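Local coordinates for protein siroheme decarboxylase (PDB 4CH7) that catalyses the decarboxylation of siroheme to 12,18-didecarboxysiroheme, a step in the biosynthesis of heme d1, at residues S24-A27 with Q28-G31; I113-L116 with E117-V120. All coordinates share one frame; numbering follows the deposited sequence. Where two conformers were deposited one is given.

In the fold
Both contacts are local, and they mark two different helix ends: contact 1 lies within one helix and its C-terminal end, whereas contact 2 joins the loop before a helix to its first turn. Contact 1 is the last part of helix 22-30, in the first HTH domain, where the helix stops at a glycine. Contact 2 is the start of helix 116-126, in the first AsnC-like ligand-binding domain, whose strands join those of the second such domain in a closed antiparallel barrel. Their centres lie 46 Å apart on opposite sides of the chain's centre, and their nearest atoms are about 35 Å apart. Both lie away from His93, the inferred active-site residue on strand 91-97.

Contact 1. Residues S24-A27 with Q28-G31; sequences SVLA and QEVG
Four backbone bonds tie Gln28, Glu29, Val30 and Gly31 to the carbonyls of Ser24, Val25, Leu26 and Ala27, the i to i+4 pattern of an alpha-helix; the last, Gly31 N to Ala27 O, measures 2.7 Å. There the helix ends. Gly31 has a positive phi of 99° and is the C-prime residue of a Schellman motif, with its N-H also directed to Gln28 O. A side chain at these backbone angles would press on the preceding carbonyl, which explains the glycine.

On the polar flank a water bridges Ser24 OG (2.9 Å) and Ser24 O (3.0 Å). Gln28, its chain bent at chi2 (-64°), brings NE2 to the same water in a weak bond of 3.4 Å.

Among the side-chain contacts, Glu29 runs alongside Val25, its CD 4.2 Å from Val25 CG1, while Glu29 OE1 meets Leu26 CD2 at 3.6 Å. The carboxylate end of the exposed Glu29 thus lies beside the methyls of Val25 and Leu26, and its methylenes pass over Val25 O.

Leu26 and Val30 suit the buried side, packing on Ile11 of helix 4-11. Leu26 also meets Leu37 of helix 34-47, where small Ala27 fits against Glu34 and Leu37.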
ATOM      1  N   SER A  24      -6.246 -23.924  14.509  1.00 44.83           N
ATOM      2  CA  SER A  24      -5.977 -25.141  15.265  1.00 45.22           C
ATOM      3  C   SER A  24      -4.464 -25.307  15.393  1.00 46.58           C
ATOM      4  O   SER A  24      -3.946 -25.645  16.461  1.00 48.08           O
ATOM      5  CB  SER A  24      -6.594 -26.352  14.561  1.00 43.19           C
ATOM      6  OG  SER A  24      -6.626 -27.484  15.407  1.00 56.39           O
ATOM      7  N   VAL A  25      -3.763 -25.043  14.292  1.00 42.19           N
ATOM      8  CA  VAL A  25      -2.305 -25.110  14.252  1.00 37.57           C
ATOM      9  C   VAL A  25      -1.667 -24.047  15.151  1.00 46.57           C
ATOM     10  O   VAL A  25      -0.760 -24.350  15.925  1.00 39.58           O
ATOM     11  CB  VAL A  25      -1.778 -24.952  12.812  1.00 40.46           C
ATOM     12  CG1 VAL A  25      -0.260 -24.934  12.794  1.00 48.78           C
ATOM     13  CG2 VAL A  25      -2.306 -26.068  11.931  1.00 41.85           C
ATOM     14  N   LEU A  26      -2.145 -22.808  15.042  1.00 41.48           N
ATOM     15  CA  LEU A  26      -1.664 -21.718  15.888  1.00 45.56           C
ATOM     16  C   LEU A  26      -1.936 -22.006  17.362  1.00 42.48           C
ATOM     17  O   LEU A  26      -1.098 -21.734  18.221  1.00 45.95           O
ATOM     18  CB  LEU A  26      -2.309 -20.387  15.491  1.00 40.73           C
ATOM     19  CG  LEU A  26      -2.057 -19.841  14.085  1.00 49.60           C
ATOM     20  CD1 LEU A  26      -2.497 -18.388  13.978  1.00 48.03           C
ATOM     21  CD2 LEU A  26      -0.603 -19.987  13.694  1.00 48.24           C
ATOM     22  N   ALA A  27      -3.112 -22.559  17.645  1.00 40.13           N
ATOM     23  CA  ALA A  27      -3.491 -22.915  19.010  1.00 42.57           C
ATOM     24  C   ALA A  27      -2.515 -23.920  19.603  1.00 46.45           C
ATOM     25  O   ALA A  27      -2.077 -23.771  20.746  1.00 43.63           O
ATOM     26  CB  ALA A  27      -4.895 -23.482  19.034  1.00 43.02           C
ATOM     27  N   GLN A  28      -2.197 -24.951  18.826  1.00 35.24           N
ATOM     28  CA  GLN A  28      -1.214 -25.947  19.228  1.00 39.82           C
ATOM     29  C   GLN A  28       0.135 -25.297  19.506  1.00 48.32           C
ATOM     30  O   GLN A  28       0.758 -25.565  20.532  1.00 43.70           O
ATOM     31  CB  GLN A  28      -1.063 -27.018  18.147  1.00 38.43           C
ATOM     32  CG  GLN A  28      -2.236 -27.993  18.063  1.00 43.15           C
ATOM     33  CD  GLN A  28      -2.390 -28.827  19.319  1.00 45.20           C
ATOM     34  OE1 GLN A  28      -1.404 -29.215  19.943  1.00 39.82           O
ATOM     35  NE2 GLN A  28      -3.629 -29.107  19.698  1.00 39.89           N
ATOM     36  N   GLU A  29       0.576 -24.439  18.588  1.00 41.59           N
ATOM     37  CA  GLU A  29       1.858 -23.749  18.728  1.00 43.10           C
ATOM     38  C   GLU A  29       1.900 -22.812  19.939  1.00 50.55           C
ATOM     39  O   GLU A  29       2.927 -22.702  20.612  1.00 49.65           O
ATOM     40  CB  GLU A  29       2.199 -22.977  17.448  1.00 46.27           C
ATOM     41  CG  GLU A  29       2.667 -23.856  16.290  1.00 58.62           C
ATOM     42  CD  GLU A  29       2.778 -23.098  14.981  1.00 60.99           C
ATOM     43  OE1 GLU A  29       2.109 -22.056  14.840  1.00 60.89           O
ATOM     44  OE2 GLU A  29       3.531 -23.552  14.095  1.00 60.80           O
ATOM     45  N   VAL A  30       0.787 -22.134  20.203  1.00 40.41           N
ATOM     46  CA  VAL A  30       0.685 -21.238  21.355  1.00 49.96           C
ATOM     47  C   VAL A  30       0.536 -22.033  22.653  1.00 48.41           C
ATOM     48  O   VAL A  30       1.095 -21.663  23.691  1.00 53.87           O
ATOM     49  CB  VAL A  30      -0.468 -20.220  21.180  1.00 49.72           C
ATOM     50  CG1 VAL A  30      -0.880 -19.615  22.515  1.00 52.40           C
ATOM     51  CG2 VAL A  30      -0.058 -19.124  20.205  1.00 49.08           C
ATOM     52  N   GLY A  31      -0.202 -23.137  22.589  1.00 50.00           N
ATOM     53  CA  GLY A  31      -0.384 -23.984  23.752  1.00 47.68           C
ATOM     54  C   GLY A  31      -1.703 -23.753  24.458  1.00 57.63           C
ATOM     55  O   GLY A  31      -1.841 -24.067  25.641  1.00 51.05           O
TER
HETATM   56  O   HOH W   1      -5.906 -27.045  18.224  1.00 54.37           O

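Contact 2. Residues I113-L116 with E117-V120; sequences ISEL and EDVV
Ser114 lays its hydroxyl over the first turn of the helix, with OG 3.3 Å from Asp118 CB and 3.4 Å from Val119 CG2. The hydroxyl stands anti to the backbone N (chi1 170°), a setting that lets OG donate to Glu115 O at 3.0 Å, from a little off the carbonyl plane. The short serine side chain can turn its hydroxyl onto the carbonyl of the following residue.

Glu115 O is a shared acceptor. Besides the hydroxyl it takes the N-H of Val119 at 3.1 Å, almost straight (167°) and nearly in line with the carbonyl, and a weak, strongly bent bond from Asp118 N. Glu115 is the N-cap residue, and the bond from Val120 N to Leu116 O carries the helix on.

The carboxylates of Glu115 and Asp118 stand near each other, OE2 to OD2 4.2 Å, with their planes 56° apart. This proximity is probably eased by the helix's N-terminal dipole and by Arg121, which forms a salt bridge with Asp118 OD1. Asp118 OD2 also lies 3.5 Å from Glu115 CB.

Leu116, Val119 and Val120 give the helix an apolar inner side. That side rests on the sheet: Leu116 on Ala67 and Ile69 of strand 65-71, Val119 and Val120 on Leu107 of strand 103-109. Glu117 pairs with Arg136 of strand 132-139, and Ser114 touches Phe328 of helix 323-335.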
ATOM      1  N   ILE A 113      -7.479  -2.198 -18.746  1.00 74.58           N
ATOM      2  CA  ILE A 113      -8.508  -1.164 -18.732  1.00 76.91           C
ATOM      3  C   ILE A 113      -7.944   0.087 -19.385  1.00 80.36           C
ATOM      4  O   ILE A 113      -8.520   0.632 -20.331  1.00 72.64           O
ATOM      5  CB  ILE A 113      -8.988  -0.840 -17.301  1.00 75.18           C
ATOM      6  CG1 ILE A 113      -9.917  -1.941 -16.786  1.00 77.71           C
ATOM      7  CG2 ILE A 113      -9.703   0.505 -17.262  1.00 73.21           C
ATOM      8  CD1 ILE A 113     -10.584  -1.619 -15.469  1.00 75.01           C
ATOM      9  N   SER A 114      -6.800   0.520 -18.871  1.00 67.48           N
ATOM     10  CA  SER A 114      -6.073   1.661 -19.400  1.00 63.55           C
ATOM     11  C   SER A 114      -4.692   1.659 -18.778  1.00 60.94           C
ATOM     12  O   SER A 114      -4.521   1.216 -17.639  1.00 65.24           O
ATOM     13  CB  SER A 114      -6.784   2.964 -19.046  1.00 67.68           C
ATOM     14  OG  SER A 114      -5.978   4.086 -19.360  1.00 61.39           O
ATOM     15  N   GLU A 115      -3.703   2.132 -19.525  1.00 61.34           N
ATOM     16  CA  GLU A 115      -2.376   2.306 -18.959  1.00 50.12           C
ATOM     17  C   GLU A 115      -2.451   3.419 -17.926  1.00 53.59           C
ATOM     18  O   GLU A 115      -3.256   4.342 -18.063  1.00 50.98           O
ATOM     19  CB  GLU A 115      -1.361   2.647 -20.046  1.00 58.75           C
ATOM     20  CG  GLU A 115      -1.175   1.542 -21.071  1.00 52.20           C
ATOM     21  CD  GLU A 115      -0.329   1.973 -22.247  1.00 66.13           C
ATOM     22  OE1 GLU A 115       0.657   2.707 -22.035  1.00 72.34           O
ATOM     23  OE2 GLU A 115      -0.654   1.576 -23.384  1.00 57.66           O
ATOM     24  N   LEU A 116      -1.625   3.317 -16.889  1.00 45.28           N
ATOM     25  CA  LEU A 116      -1.612   4.292 -15.804  1.00 47.99           C
ATOM     26  C   LEU A 116      -1.393   5.712 -16.325  1.00 43.94           C
ATOM     27  O   LEU A 116      -2.061   6.650 -15.890  1.00 47.24           O
ATOM     28  CB  LEU A 116      -0.539   3.917 -14.778  1.00 36.27           C
ATOM     29  CG  LEU A 116      -0.421   4.779 -13.522  1.00 44.51           C
ATOM     30  CD1 LEU A 116      -0.238   3.911 -12.291  1.00 46.96           C
ATOM     31  CD2 LEU A 116       0.735   5.741 -13.657  1.00 46.95           C
ATOM     32  N   GLU A 117      -0.461   5.855 -17.265  1.00 42.33           N
ATOM     33  CA  GLU A 117      -0.143   7.149 -17.869  1.00 47.33           C
ATOM     34  C   GLU A 117      -1.332   7.790 -18.581  1.00 44.89           C
ATOM     35  O   GLU A 117      -1.465   9.016 -18.601  1.00 45.10           O
ATOM     36  CB  GLU A 117       1.019   7.004 -18.852  1.00 52.11           C
ATOM     37  CG  GLU A 117       2.399   7.093 -18.217  1.00 56.27           C
ATOM     38  CD  GLU A 117       2.799   5.838 -17.462  1.00 48.60           C
ATOM     39  OE1 GLU A 117       2.036   4.852 -17.475  1.00 49.11           O
ATOM     40  OE2 GLU A 117       3.890   5.839 -16.860  1.00 54.86           O
ATOM     41  N   ASP A 118      -2.184   6.960 -19.177  1.00 47.85           N
ATOM     42  CA  ASP A 118      -3.386   7.453 -19.840  1.00 51.12           C
ATOM     43  C   ASP A 118      -4.395   7.937 -18.801  1.00 55.00           C
ATOM     44  O   ASP A 118      -4.990   9.005 -18.948  1.00 47.23           O
ATOM     45  CB  ASP A 118      -4.012   6.363 -20.714  1.00 43.94           C
ATOM     46  CG  ASP A 118      -3.163   6.021 -21.925  1.00 53.81           C
ATOM     47  OD1 ASP A 118      -2.671   6.954 -22.593  1.00 54.39           O
ATOM     48  OD2 ASP A 118      -2.989   4.817 -22.208  1.00 55.17           O
ATOM     49  N   VAL A 119      -4.576   7.136 -17.754  1.00 48.49           N
ATOM     50  CA  VAL A 119      -5.476   7.466 -16.652  1.00 49.52           C
ATOM     51  C   VAL A 119      -5.176   8.840 -16.053  1.00 52.78           C
ATOM     52  O   VAL A 119      -6.083   9.650 -15.872  1.00 58.57           O
ATOM     53  CB  VAL A 119      -5.421   6.391 -15.544  1.00 55.36           C
ATOM     54  CG1 VAL A 119      -6.254   6.802 -14.348  1.00 50.95           C
ATOM     55  CG2 VAL A 119      -5.893   5.051 -16.079  1.00 54.81           C
ATOM     56  N   VAL A 120      -3.906   9.101 -15.761  0.55 47.29           N
ATOM     57  CA  VAL A 120      -3.511  10.371 -15.157  0.55 48.26           C
ATOM     58  C   VAL A 120      -3.623  11.539 -16.138  0.55 50.36           C
ATOM     59  O   VAL A 120      -3.924  12.663 -15.736  0.55 48.90           O
ATOM     60  CB  VAL A 120      -2.083  10.312 -14.553  0.55 49.71           C
ATOM     61  CG1 VAL A 120      -1.956   9.137 -13.606  0.55 42.00           C
ATOM     62  CG2 VAL A 120      -1.026  10.215 -15.641  0.55 49.36           C
TER